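Side-chain contacts in Card1 endonuclease domain-containing protein (Vibrio cholerae, PDB 1XMX), which is of unknown function but carries a Card1-like endonuclease domain of the PD-(D/E)XK clan and probably binds nucleic acid: residues Q169-G174 against V258-K263; E175-N180 against S223-A228; L188-Y193 against Q213-L218. All blocks are in the same frame, centred on the assembly; numbering follows the deposited sequence.

Interaction 1. Residues Q169-G174 against V258-K263; sequences QLYQLG and VHSTVK
Tyr171 and Ser260 face each other where helix 164-179 passes helix 243-266, at the point where the two segments come closest: their CA atoms are 6.9 Å apart. The contact is van der Waals in kind. Tyr171 CG stands anti to the backbone N (chi1 167°), which carries the ring to helix 243-266 and puts Tyr171 CD1 3.7 Å from Ser260 CB. The methylene meets the ring obliquely. Further along the ring, Thr261 OG1 lies at the edge, near the ring plane, 4.3 Å from Tyr171 CE1, while Gln264 continues the packing along the same helix.

The hydroxyls of Ser260 and Thr261 are bound chiefly within helix 243-266. Ser260 OG is hydrogen-bonded to Thr256 O and weakly to a formic acid, probably from the crystallisation liquor, and Thr261 OG1 is hydrogen-bonded to Leu257 O. Thr261 also packs against Leu375 and Lys372 of helix 371-380.

No hydrogen bond joins the two segments, and they bury just 93 Å² together. With these two hydroxyls turned back to their own helix, the serine offers the tyrosine a slim carbon surface. The result is a small, non-directional van der Waals contact between helix 164-179 and a helix of the endonuclease family region.

Interaction 2. Residues E175-N180 against S223-A228; sequences ERWASN and SDLVEA
Trp177 on helix 164-179 and Asp224 on helix 216-227 have CA atoms 9.6 Å apart, a separation that the long indole spans. With CG anti to the carbonyl carbon (chi1 -66°), its edge lies against helix 216-227. Trp177 NE1 donates to Asp224 OD2 at 3.1 Å, with a straight N-H...O angle of 162°, and the acceptor lies in the ring plane. The carboxylate end is less regular: OD2 is met on its anti side, 34° out of the carboxylate plane. Further round the same edge, Trp177 CH2 touches Leu225 CD2 at 3.7 Å, the leucine crossing the indole at about a right angle. One rim of the ring thus serves a polar and an apolar neighbour of the same helix.

Other aromatic groups pack on the indole: Trp253 edge-to-face, and Phe248 with its plane inclined. Within 175-180, Glu175 O accepts from both Ser179 N and Ser179 OG, which come from opposite faces of its carbonyl plane.

Trp177 is buried, and the bond satisfies the one polar atom of its side chain. In return, the N-H would tend to stabilise the negative charge of Asp224, and the directional link probably fixes the rotation of the ring between its apolar neighbours.

Interaction 3. Residues L188-Y193 against Q213-L218; sequences LATLNY and QGYREL. With FMT (formic acid), chain I.
Thr190 meets the ring of Tyr215 beside a molecule of formic acid that is held by the backbone N-H groups at the start of helix 216-227. Glu217 N donates to FMT O2 at 3.2 Å with an angle of 159°, and Leu218 N makes a weak bond to FMT O1. Tyr215, the N-cap residue, closes in with its CB 3.2 Å from FMT O1. The helix start would tend to favour formate over the neutral acid, though the nearby Glu217 carboxylate would work against it. The molecule is probably from the crystallisation liquor.

Across the contact the side chains meet by van der Waals packing, with no hydrogen bond. Thr190 OG1 lies 4.0 Å from Tyr215 CD2, oblique to the ring; this hydroxyl is hydrogen-bonded to Pro186 O of its own helix. The methyl branch of Thr190 is used differently: CG2 reaches Leu218 CD2 at 3.8 Å, the two side chains crossing at about a right angle. Leu218 sets its CG anti to the backbone N (chi1 -175°), sending its forked end to helix 181-201, where CD1 approaches Leu191 CB at 4.2 Å.

Glu217 adds a polar tie, since OE1 accepts from Gly187 N while OE2 forms a salt bridge with Arg216 NH2 whose hydrogen bond is weak; Glu217 CG sits over one face of the guanidinium, offset toward its rim.

The order of helices 181-201, 210-213 and 216-227 around strands 205-207, 231-234 and 237-240 is consistent with a winged-helix fold. In it this contact joins the first helix to the beginning of the third, with Leu208 and Leu194 packing on Leu218, Gln212 of helix 210-213 on Thr190, and Ala249 of helix 243-266 on Leu191.

The three contacts follow a nested order along the chain: interaction 3 closes the shortest loop, inside that of interaction 2, which in turn lies inside that of interaction 1. Interactions 1 and 2 share helix 164-179, and their centres are about 12 Å apart; Leu173 bridges them by packing on Asp224, Leu225 and Ala228. Interactions 2 and 3 share helix 216-227, their centres about 13 Å apart, and Trp177 and Leu225 reach Leu191 between them. Interactions 1 and 3, with centres about 22 Å apart, do not touch. Interaction 2 touches both others, so the packing passes from helix 243-266 of the endonuclease region through helices 164-179 and 216-227 to helix 181-201 of the probable winged-helix unit.

Interaction 1. Residues Q169-G174 against V258-K263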
ATOM      1  N   GLN A 169      -0.396  18.475 -18.704  1.00 21.56           N
ATOM      2  CA  GLN A 169      -0.080  17.916 -20.020  1.00 21.96           C
ATOM      3  C   GLN A 169       0.179  16.407 -19.923  1.00 22.33           C
ATOM      4  O   GLN A 169      -0.349  15.644 -20.737  1.00 21.82           O
ATOM      5  CB  GLN A 169       1.167  18.553 -20.659  1.00 23.32           C
ATOM      6  CG  GLN A 169       1.034  20.002 -21.216  1.00 23.34           C
ATOM      7  CD  GLN A 169      -0.273  20.262 -21.957  1.00 24.60           C
ATOM      8  OE1 GLN A 169      -1.190  20.943 -21.426  1.00 27.18           O
ATOM      9  NE2 GLN A 169      -0.401  19.702 -23.133  1.00 19.06           N
ATOM     10  N   LEU A 170       0.963  15.976 -18.929  1.00 20.33           N
ATOM     11  CA  LEU A 170       1.258  14.534 -18.813  1.00 21.00           C
ATOM     12  C   LEU A 170       0.021  13.776 -18.426  1.00 20.99           C
ATOM     13  O   LEU A 170      -0.215  12.656 -18.909  1.00 21.29           O
ATOM     14  CB  LEU A 170       2.396  14.250 -17.822  1.00 19.99           C
ATOM     15  CG  LEU A 170       3.764  14.774 -18.258  1.00 20.99           C
ATOM     16  CD1 LEU A 170       4.800  14.257 -17.286  1.00 20.83           C
ATOM     17  CD2 LEU A 170       4.088  14.356 -19.681  1.00 17.96           C
ATOM     18  N   TYR A 171      -0.802  14.398 -17.585  1.00 19.81           N
ATOM     19  CA  TYR A 171      -2.074  13.800 -17.203  1.00 20.23           C
ATOM     20  C   TYR A 171      -3.051  13.653 -18.384  1.00 20.72           C
ATOM     21  O   TYR A 171      -3.695  12.590 -18.612  1.00 17.79           O
ATOM     22  CB  TYR A 171      -2.725  14.614 -16.071  1.00 24.97           C
ATOM     23  CG  TYR A 171      -4.155  14.233 -15.864  1.00 26.09           C
ATOM     24  CD1 TYR A 171      -4.488  13.082 -15.155  1.00 25.48           C
ATOM     25  CD2 TYR A 171      -5.188  15.008 -16.417  1.00 27.42           C
ATOM     26  CE1 TYR A 171      -5.827  12.711 -14.954  1.00 28.17           C
ATOM     27  CE2 TYR A 171      -6.548  14.654 -16.233  1.00 27.70           C
ATOM     28  CZ  TYR A 171      -6.849  13.497 -15.511  1.00 28.32           C
ATOM     29  OH  TYR A 171      -8.176  13.137 -15.332  1.00 28.95           O
ATOM     30  N   GLN A 172      -3.197  14.721 -19.148  1.00 20.12           N
ATOM     31  CA  GLN A 172      -4.171  14.674 -20.202  1.00 21.82           C
ATOM     32  C   GLN A 172      -3.651  13.743 -21.332  1.00 22.67           C
ATOM     33  O   GLN A 172      -4.413  13.039 -21.990  1.00 23.07           O
ATOM     34  CB  GLN A 172      -4.467  16.096 -20.680  1.00 22.77           C
ATOM     35  CG  GLN A 172      -4.904  17.036 -19.575  1.00 24.64           C
ATOM     36  CD  GLN A 172      -5.317  18.418 -20.076  1.00 26.05           C
ATOM     37  OE1 GLN A 172      -4.824  18.886 -21.089  1.00 26.55           O
ATOM     38  NE2 GLN A 172      -6.247  19.070 -19.353  1.00 26.92           N
ATOM     39  N   LEU A 173      -2.342  13.719 -21.546  1.00 21.82           N
ATOM     40  CA  LEU A 173      -1.799  12.805 -22.530  1.00 21.74           C
ATOM     41  C   LEU A 173      -2.148  11.356 -22.156  1.00 21.00           C
ATOM     42  O   LEU A 173      -2.566  10.557 -22.995  1.00 20.34           O
ATOM     43  CB  LEU A 173      -0.276  12.968 -22.621  1.00 23.89           C
ATOM     44  CG  LEU A 173       0.365  13.676 -23.813  1.00 27.39           C
ATOM     45  CD1 LEU A 173       1.848  13.497 -23.708  1.00 29.03           C
ATOM     46  CD2 LEU A 173      -0.132  13.124 -25.146  1.00 26.14           C
ATOM     47  N   GLY A 174      -1.967  11.036 -20.874  1.00 21.38           N
ATOM     48  CA  GLY A 174      -2.271   9.701 -20.368  1.00 20.46           C
ATOM     49  C   GLY A 174      -3.722   9.317 -20.548  1.00 19.04           C
ATOM     50  O   GLY A 174      -4.005   8.197 -20.935  1.00 18.44           O
ATOM     51  N   VAL A 258      -2.329   6.692 -13.360  1.00 16.69           N
ATOM     52  CA  VAL A 258      -2.983   6.052 -12.243  1.00 16.47           C
ATOM     53  C   VAL A 258      -2.723   6.840 -10.950  1.00 17.89           C
ATOM     54  O   VAL A 258      -3.633   7.063 -10.161  1.00 20.08           O
ATOM     55  CB  VAL A 258      -2.540   4.608 -12.028  1.00 16.90           C
ATOM     56  CG1 VAL A 258      -3.144   4.083 -10.668  1.00 13.71           C
ATOM     57  CG2 VAL A 258      -2.941   3.735 -13.260  1.00 15.46           C
ATOM     58  N   HIS A 259      -1.498   7.266 -10.726  1.00 16.33           N
ATOM     59  CA  HIS A 259      -1.228   8.069  -9.559  1.00 18.00           C
ATOM     60  C   HIS A 259      -2.049   9.372  -9.550  1.00 18.10           C
ATOM     61  O   HIS A 259      -2.614   9.763  -8.532  1.00 17.66           O
ATOM     62  CB  HIS A 259       0.254   8.344  -9.471  1.00 19.59           C
ATOM     63  CG  HIS A 259       0.645   9.209  -8.321  1.00 20.67           C
ATOM     64  ND1 HIS A 259       0.594   8.775  -7.004  1.00 21.62           N
ATOM     65  CD2 HIS A 259       1.108  10.482  -8.289  1.00 19.94           C
ATOM     66  CE1 HIS A 259       1.032   9.740  -6.215  1.00 21.09           C
ATOM     67  NE2 HIS A 259       1.349  10.783  -6.969  1.00 22.65           N
ATOM     68  N   SER A 260      -2.083  10.038 -10.689  1.00 17.90           N
ATOM     69  CA  SER A 260      -2.825  11.276 -10.835  1.00 18.26           C
ATOM     70  C   SER A 260      -4.337  11.087 -10.618  1.00 20.05           C
ATOM     71  O   SER A 260      -4.994  11.978 -10.124  1.00 21.03           O
ATOM     72  CB  SER A 260      -2.562  11.847 -12.218  1.00 18.25           C
ATOM     73  OG  SER A 260      -1.265  12.434 -12.259  1.00 17.91           O
ATOM     74  N   THR A 261      -4.877   9.965 -11.078  1.00 19.06           N
ATOM     75  CA  THR A 261      -6.278   9.599 -10.877  1.00 20.98           C
ATOM     76  C   THR A 261      -6.630   9.270  -9.405  1.00 21.57           C
ATOM     77  O   THR A 261      -7.677   9.680  -8.908  1.00 22.98           O
ATOM     78  CB  THR A 261      -6.611   8.400 -11.791  1.00 21.31           C
ATOM     79  OG1 THR A 261      -6.319   8.807 -13.124  1.00 18.52           O
ATOM     80  CG2 THR A 261      -8.059   7.957 -11.684  1.00 18.09           C
ATOM     81  N   VAL A 262      -5.746   8.553  -8.721  1.00 20.57           N
ATOM     82  CA  VAL A 262      -5.904   8.286  -7.330  1.00 19.54           C
ATOM     83  C   VAL A 262      -5.971   9.592  -6.566  1.00 20.12           C
ATOM     84  O   VAL A 262      -6.794   9.741  -5.641  1.00 20.44           O
ATOM     85  CB  VAL A 262      -4.754   7.397  -6.756  1.00 19.77           C
ATOM     86  CG1 VAL A 262      -4.874   7.331  -5.189  1.00 16.07           C
ATOM     87  CG2 VAL A 262      -4.804   5.983  -7.333  1.00 18.50           C
ATOM     88  N   LYS A 263      -5.101  10.528  -6.926  1.00 18.60           N
ATOM     89  CA  LYS A 263      -5.064  11.852  -6.284  1.00 22.23           C
ATOM     90  C   LYS A 263      -6.387  12.633  -6.479  1.00 22.35           C
ATOM     91  O   LYS A 263      -6.872  13.264  -5.540  1.00 18.01           O
ATOM     92  CB  LYS A 263      -3.871  12.663  -6.784  1.00 25.61           C
ATOM     93  CG  LYS A 263      -3.866  14.068  -6.263  1.00 29.55           C
ATOM     94  CD  LYS A 263      -2.786  14.902  -6.925  1.00 32.40           C
ATOM     95  CE  LYS A 263      -2.788  16.333  -6.371  1.00 34.14           C
ATOM     96  NZ  LYS A 263      -1.682  17.106  -7.005  1.00 34.86           N
TER

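Interaction 2. Residues E175-N180 against S223-A228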
ATOM      1  N   GLU A 175      -4.632  10.237 -20.232  1.00 20.63           N
ATOM      2  CA  GLU A 175      -6.084  10.049 -20.460  1.00 26.33           C
ATOM      3  C   GLU A 175      -6.363   9.638 -21.937  1.00 24.70           C
ATOM      4  O   GLU A 175      -7.182   8.753 -22.220  1.00 24.96           O
ATOM      5  CB  GLU A 175      -6.862  11.364 -20.222  1.00 27.44           C
ATOM      6  CG  GLU A 175      -7.176  11.864 -18.786  1.00 32.49           C
ATOM      7  CD  GLU A 175      -8.185  13.102 -18.815  1.00 34.45           C
ATOM      8  OE1 GLU A 175      -7.969  14.076 -19.584  1.00 37.36           O
ATOM      9  OE2 GLU A 175      -9.223  13.126 -18.089  1.00 39.24           O
ATOM     10  N   ARG A 176      -5.715  10.327 -22.871  1.00 22.50           N
ATOM     11  CA  ARG A 176      -5.962  10.077 -24.280  1.00 24.07           C
ATOM     12  C   ARG A 176      -5.515   8.709 -24.630  1.00 21.68           C
ATOM     13  O   ARG A 176      -6.173   8.022 -25.379  1.00 20.38           O
ATOM     14  CB  ARG A 176      -5.175  11.012 -25.207  1.00 25.65           C
ATOM     15  CG  ARG A 176      -5.297  12.521 -24.978  1.00 29.28           C
ATOM     16  CD  ARG A 176      -6.675  12.989 -25.025  1.00 32.71           C
ATOM     17  NE  ARG A 176      -7.397  12.710 -26.267  1.00 36.98           N
ATOM     18  CZ  ARG A 176      -8.497  11.942 -26.330  1.00 39.43           C
ATOM     19  NH1 ARG A 176      -8.980  11.325 -25.223  1.00 37.74           N
ATOM     20  NH2 ARG A 176      -9.109  11.775 -27.506  1.00 39.59           N
ATOM     21  N   TRP A 177      -4.327   8.366 -24.166  1.00 21.52           N
ATOM     22  CA  TRP A 177      -3.754   7.074 -24.532  1.00 21.83           C
ATOM     23  C   TRP A 177      -4.567   5.961 -23.841  1.00 21.32           C
ATOM     24  O   TRP A 177      -4.898   4.972 -24.468  1.00 19.86           O
ATOM     25  CB  TRP A 177      -2.272   7.013 -24.185  1.00 20.93           C
ATOM     26  CG  TRP A 177      -1.400   8.003 -25.036  1.00 21.34           C
ATOM     27  CD1 TRP A 177      -1.813   8.772 -26.109  1.00 20.77           C
ATOM     28  CD2 TRP A 177       0.009   8.295 -24.853  1.00 20.46           C
ATOM     29  NE1 TRP A 177      -0.746   9.509 -26.602  1.00 22.22           N
ATOM     30  CE2 TRP A 177       0.375   9.245 -25.846  1.00 21.21           C
ATOM     31  CE3 TRP A 177       0.986   7.850 -23.941  1.00 20.95           C
ATOM     32  CZ2 TRP A 177       1.680   9.755 -25.960  1.00 21.35           C
ATOM     33  CZ3 TRP A 177       2.313   8.369 -24.047  1.00 21.06           C
ATOM     34  CH2 TRP A 177       2.637   9.301 -25.063  1.00 22.63           C
ATOM     35  N   ALA A 178      -4.946   6.180 -22.579  1.00 20.96           N
ATOM     36  CA  ALA A 178      -5.670   5.145 -21.819  1.00 20.84           C
ATOM     37  C   ALA A 178      -7.031   4.896 -22.457  1.00 20.43           C
ATOM     38  O   ALA A 178      -7.531   3.789 -22.494  1.00 22.00           O
ATOM     39  CB  ALA A 178      -5.842   5.579 -20.360  1.00 20.66           C
ATOM     40  N   SER A 179      -7.655   5.944 -22.938  1.00 20.38           N
ATOM     41  CA  SER A 179      -9.036   5.813 -23.411  1.00 22.41           C
ATOM     42  C   SER A 179      -9.149   5.342 -24.872  1.00 21.72           C
ATOM     43  O   SER A 179     -10.238   5.046 -25.333  1.00 21.23           O
ATOM     44  CB  SER A 179      -9.797   7.144 -23.207  1.00 22.71           C
ATOM     45  OG  SER A 179      -9.405   8.083 -24.200  1.00 24.19           O
ATOM     46  N   ASN A 180      -8.023   5.304 -25.586  1.00 20.42           N
ATOM     47  CA  ASN A 180      -7.952   4.751 -26.924  1.00 20.35           C
ATOM     48  C   ASN A 180      -6.875   3.686 -26.906  1.00 19.78           C
ATOM     49  O   ASN A 180      -6.076   3.610 -27.829  1.00 21.14           O
ATOM     50  CB  ASN A 180      -7.531   5.856 -27.903  1.00 21.12           C
ATOM     51  CG  ASN A 180      -8.574   6.927 -28.023  1.00 23.09           C
ATOM     52  OD1 ASN A 180      -9.667   6.662 -28.475  1.00 24.77           O
ATOM     53  ND2 ASN A 180      -8.264   8.135 -27.570  1.00 24.51           N
ATOM     54  N   SER A 223       2.701  13.241 -32.653  1.00 21.68           N
ATOM     55  CA  SER A 223       2.101  14.572 -32.698  1.00 24.34           C
ATOM     56  C   SER A 223       1.423  14.936 -31.349  1.00 24.17           C
ATOM     57  O   SER A 223       1.237  16.115 -31.065  1.00 24.62           O
ATOM     58  CB  SER A 223       1.160  14.686 -33.880  1.00 25.18           C
ATOM     59  OG  SER A 223       0.167  13.741 -33.633  1.00 32.00           O
ATOM     60  N   ASP A 224       1.072  13.948 -30.514  1.00 23.79           N
ATOM     61  CA  ASP A 224       0.588  14.245 -29.165  1.00 25.37           C
ATOM     62  C   ASP A 224       1.703  14.779 -28.280  1.00 25.22           C
ATOM     63  O   ASP A 224       1.515  15.729 -27.506  1.00 25.43           O
ATOM     64  CB  ASP A 224       0.023  12.999 -28.477  1.00 27.65           C
ATOM     65  CG  ASP A 224      -1.305  12.549 -29.042  1.00 30.46           C
ATOM     66  OD1 ASP A 224      -2.121  13.393 -29.472  1.00 31.67           O
ATOM     67  OD2 ASP A 224      -1.539  11.320 -29.048  1.00 32.57           O
ATOM     68  N   LEU A 225       2.851  14.127 -28.360  1.00 23.55           N
ATOM     69  CA  LEU A 225       4.052  14.609 -27.707  1.00 23.77           C
ATOM     70  C   LEU A 225       4.345  16.043 -28.128  1.00 22.91           C
ATOM     71  O   LEU A 225       4.680  16.879 -27.286  1.00 23.38           O
ATOM     72  CB  LEU A 225       5.268  13.734 -28.055  1.00 24.48           C
ATOM     73  CG  LEU A 225       5.025  12.270 -27.669  1.00 24.12           C
ATOM     74  CD1 LEU A 225       6.218  11.462 -28.078  1.00 22.90           C
ATOM     75  CD2 LEU A 225       4.729  12.147 -26.196  1.00 23.17           C
ATOM     76  N   VAL A 226       4.228  16.324 -29.409  1.00 20.46           N
ATOM     77  CA  VAL A 226       4.493  17.682 -29.922  1.00 21.16           C
ATOM     78  C   VAL A 226       3.477  18.704 -29.389  1.00 21.87           C
ATOM     79  O   VAL A 226       3.854  19.734 -28.856  1.00 23.17           O
ATOM     80  CB  VAL A 226       4.609  17.707 -31.477  1.00 18.83           C
ATOM     81  CG1 VAL A 226       4.736  19.130 -32.062  1.00 16.36           C
ATOM     82  CG2 VAL A 226       5.840  16.903 -31.914  1.00 20.50           C
ATOM     83  N   GLU A 227       2.192  18.427 -29.553  1.00 23.51           N
ATOM     84  CA  GLU A 227       1.155  19.309 -29.026  1.00 23.34           C
ATOM     85  C   GLU A 227       1.360  19.581 -27.509  1.00 23.01           C
ATOM     86  O   GLU A 227       1.207  20.729 -27.037  1.00 20.81           O
ATOM     87  CB  GLU A 227      -0.206  18.706 -29.282  1.00 26.37           C
ATOM     88  CG  GLU A 227      -1.301  19.660 -28.955  1.00 32.01           C
ATOM     89  CD  GLU A 227      -2.673  19.152 -29.336  1.00 34.40           C
ATOM     90  OE1 GLU A 227      -2.885  18.810 -30.503  1.00 36.25           O
ATOM     91  OE2 GLU A 227      -3.564  19.141 -28.477  1.00 36.82           O
ATOM     92  N   ALA A 228       1.741  18.538 -26.775  1.00 21.87           N
ATOM     93  CA  ALA A 228       1.943  18.627 -25.336  1.00 24.16           C
ATOM     94  C   ALA A 228       3.190  19.358 -24.977  1.00 25.00           C
ATOM     95  O   ALA A 228       3.414  19.573 -23.776  1.00 26.90           O
ATOM     96  CB  ALA A 228       1.947  17.254 -24.648  1.00 20.94           C
TER

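Interaction 3. Residues L188-Y193 against Q213-L218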
ATOM      1  N   LEU A 188       2.481   2.338 -29.357  1.00 23.51           N
ATOM      2  CA  LEU A 188       3.114   2.618 -28.085  1.00 22.86           C
ATOM      3  C   LEU A 188       4.297   1.690 -27.831  1.00 24.67           C
ATOM      4  O   LEU A 188       5.304   2.103 -27.230  1.00 26.83           O
ATOM      5  CB  LEU A 188       2.107   2.625 -26.928  1.00 25.01           C
ATOM      6  CG  LEU A 188       1.429   3.989 -26.721  1.00 24.43           C
ATOM      7  CD1 LEU A 188       0.211   3.865 -25.871  1.00 24.60           C
ATOM      8  CD2 LEU A 188       2.412   5.030 -26.176  1.00 25.02           C
ATOM      9  N   ALA A 189       4.176   0.451 -28.295  1.00 22.69           N
ATOM     10  CA  ALA A 189       5.306  -0.426 -28.454  1.00 23.97           C
ATOM     11  C   ALA A 189       6.476   0.179 -29.268  1.00 25.11           C
ATOM     12  O   ALA A 189       7.660   0.043 -28.872  1.00 25.55           O
ATOM     13  CB  ALA A 189       4.856  -1.738 -29.110  1.00 23.84           C
ATOM     14  N   THR A 190       6.183   0.820 -30.400  1.00 23.53           N
ATOM     15  CA  THR A 190       7.286   1.398 -31.178  1.00 21.03           C
ATOM     16  C   THR A 190       7.896   2.587 -30.457  1.00 21.40           C
ATOM     17  O   THR A 190       9.097   2.784 -30.517  1.00 22.66           O
ATOM     18  CB  THR A 190       6.822   1.872 -32.542  1.00 22.19           C
ATOM     19  OG1 THR A 190       6.089   0.801 -33.174  1.00 25.29           O
ATOM     20  CG2 THR A 190       8.066   2.272 -33.427  1.00 19.96           C
ATOM     21  N   LEU A 191       7.047   3.403 -29.822  1.00 20.79           N
ATOM     22  CA  LEU A 191       7.489   4.547 -29.014  1.00 22.58           C
ATOM     23  C   LEU A 191       8.334   4.092 -27.818  1.00 24.00           C
ATOM     24  O   LEU A 191       9.384   4.691 -27.502  1.00 24.36           O
ATOM     25  CB  LEU A 191       6.278   5.333 -28.483  1.00 21.79           C
ATOM     26  CG  LEU A 191       6.684   6.679 -27.869  1.00 23.40           C
ATOM     27  CD1 LEU A 191       7.616   7.515 -28.755  1.00 21.26           C
ATOM     28  CD2 LEU A 191       5.480   7.501 -27.434  1.00 22.26           C
ATOM     29  N   ASN A 192       7.873   3.023 -27.163  1.00 22.25           N
ATOM     30  CA  ASN A 192       8.686   2.379 -26.131  1.00 23.13           C
ATOM     31  C   ASN A 192      10.069   1.963 -26.621  1.00 23.64           C
ATOM     32  O   ASN A 192      11.056   2.231 -25.957  1.00 24.08           O
ATOM     33  CB  ASN A 192       7.986   1.179 -25.533  1.00 23.51           C
ATOM     34  CG  ASN A 192       8.908   0.370 -24.653  1.00 26.23           C
ATOM     35  OD1 ASN A 192       9.191   0.754 -23.502  1.00 26.74           O
ATOM     36  ND2 ASN A 192       9.381  -0.753 -25.174  1.00 24.87           N
ATOM     37  N   TYR A 193      10.157   1.295 -27.765  1.00 25.39           N
ATOM     38  CA  TYR A 193      11.481   0.973 -28.350  1.00 27.23           C
ATOM     39  C   TYR A 193      12.355   2.243 -28.631  1.00 25.27           C
ATOM     40  O   TYR A 193      13.539   2.271 -28.289  1.00 25.49           O
ATOM     41  CB  TYR A 193      11.329   0.089 -29.602  1.00 31.86           C
ATOM     42  CG  TYR A 193      12.583   0.054 -30.444  1.00 34.51           C
ATOM     43  CD1 TYR A 193      13.580  -0.904 -30.232  1.00 34.66           C
ATOM     44  CD2 TYR A 193      12.793   1.016 -31.432  1.00 35.23           C
ATOM     45  CE1 TYR A 193      14.726  -0.912 -31.031  1.00 34.41           C
ATOM     46  CE2 TYR A 193      13.942   1.037 -32.188  1.00 35.03           C
ATOM     47  CZ  TYR A 193      14.886   0.076 -31.989  1.00 34.14           C
ATOM     48  OH  TYR A 193      16.007   0.149 -32.790  1.00 35.20           O
ATOM     49  N   GLN A 213       8.853   6.028 -39.705  1.00 21.36           N
ATOM     50  CA  GLN A 213       8.261   7.314 -40.089  1.00 22.58           C
ATOM     51  C   GLN A 213       6.927   7.165 -40.823  1.00 21.73           C
ATOM     52  O   GLN A 213       6.123   8.108 -40.841  1.00 21.27           O
ATOM     53  CB  GLN A 213       9.234   8.124 -40.963  1.00 21.89           C
ATOM     54  CG  GLN A 213      10.500   8.497 -40.201  1.00 22.59           C
ATOM     55  CD  GLN A 213      11.482   9.288 -41.038  1.00 23.42           C
ATOM     56  OE1 GLN A 213      12.669   8.964 -41.082  1.00 22.90           O
ATOM     57  NE2 GLN A 213      10.996  10.315 -41.709  1.00 23.17           N
ATOM     58  N   GLY A 214       6.674   5.997 -41.417  1.00 19.29           N
ATOM     59  CA  GLY A 214       5.400   5.768 -42.085  1.00 19.59           C
ATOM     60  C   GLY A 214       4.333   5.099 -41.197  1.00 22.80           C
ATOM     61  O   GLY A 214       3.219   4.873 -41.643  1.00 22.18           O
ATOM     62  N   TYR A 215       4.658   4.760 -39.954  1.00 24.68           N
ATOM     63  CA  TYR A 215       3.682   4.076 -39.089  1.00 27.64           C
ATOM     64  C   TYR A 215       2.596   5.076 -38.674  1.00 27.95           C
ATOM     65  O   TYR A 215       2.878   6.098 -38.045  1.00 25.50           O
ATOM     66  CB  TYR A 215       4.294   3.452 -37.800  1.00 27.88           C
ATOM     67  CG  TYR A 215       5.253   2.280 -37.994  1.00 30.22           C
ATOM     68  CD1 TYR A 215       5.239   1.487 -39.159  1.00 30.23           C
ATOM     69  CD2 TYR A 215       6.164   1.951 -37.000  1.00 30.35           C
ATOM     70  CE1 TYR A 215       6.131   0.426 -39.324  1.00 30.19           C
ATOM     71  CE2 TYR A 215       7.059   0.877 -37.156  1.00 29.81           C
ATOM     72  CZ  TYR A 215       7.046   0.121 -38.303  1.00 30.07           C
ATOM     73  OH  TYR A 215       7.962  -0.944 -38.415  1.00 29.67           O
ATOM     74  N   ARG A 216       1.367   4.731 -39.030  1.00 30.12           N
ATOM     75  CA  ARG A 216       0.141   5.446 -38.673  1.00 33.07           C
ATOM     76  C   ARG A 216      -0.019   5.786 -37.164  1.00 31.26           C
ATOM     77  O   ARG A 216      -0.039   6.952 -36.790  1.00 31.47           O
ATOM     78  CB  ARG A 216      -1.038   4.616 -39.195  1.00 34.38           C
ATOM     79  CG  ARG A 216      -2.406   5.240 -39.100  1.00 38.15           C
ATOM     80  CD  ARG A 216      -3.528   4.266 -39.534  1.00 39.74           C
ATOM     81  NE  ARG A 216      -3.379   2.903 -38.997  1.00 45.58           N
ATOM     82  CZ  ARG A 216      -3.957   2.448 -37.875  1.00 48.42           C
ATOM     83  NH1 ARG A 216      -4.728   3.249 -37.134  1.00 49.31           N
ATOM     84  NH2 ARG A 216      -3.762   1.183 -37.482  1.00 49.29           N
ATOM     85  N   GLU A 217      -0.161   4.792 -36.296  1.00 31.38           N
ATOM     86  CA  GLU A 217      -0.394   5.071 -34.858  1.00 31.30           C
ATOM     87  C   GLU A 217       0.767   5.775 -34.167  1.00 28.42           C
ATOM     88  O   GLU A 217       0.560   6.630 -33.321  1.00 28.08           O
ATOM     89  CB  GLU A 217      -0.747   3.805 -34.091  1.00 34.94           C
ATOM     90  CG  GLU A 217      -1.905   3.032 -34.654  1.00 40.20           C
ATOM     91  CD  GLU A 217      -1.991   1.680 -34.008  1.00 44.58           C
ATOM     92  OE1 GLU A 217      -1.169   1.449 -33.087  1.00 47.08           O
ATOM     93  OE2 GLU A 217      -2.875   0.858 -34.375  1.00 47.17           O
ATOM     94  N   LEU A 218       1.990   5.426 -34.536  1.00 25.02           N
ATOM     95  CA  LEU A 218       3.165   6.112 -34.003  1.00 22.55           C
ATOM     96  C   LEU A 218       3.054   7.618 -34.224  1.00 21.53           C
ATOM     97  O   LEU A 218       3.347   8.422 -33.351  1.00 20.90           O
ATOM     98  CB  LEU A 218       4.425   5.614 -34.732  1.00 20.81           C
ATOM     99  CG  LEU A 218       5.731   6.179 -34.163  1.00 22.10           C
ATOM    100  CD1 LEU A 218       5.813   5.980 -32.612  1.00 19.17           C
ATOM    101  CD2 LEU A 218       6.964   5.625 -34.850  1.00 20.25           C
TER
HETATM  102  C   FMT I 407       1.847   1.639 -36.437  1.00 36.91           C
HETATM  103  O1  FMT I 407       2.419   2.293 -35.522  1.00 35.04           O
HETATM  104  O2  FMT I 407       0.680   1.778 -36.898  1.00 35.99           O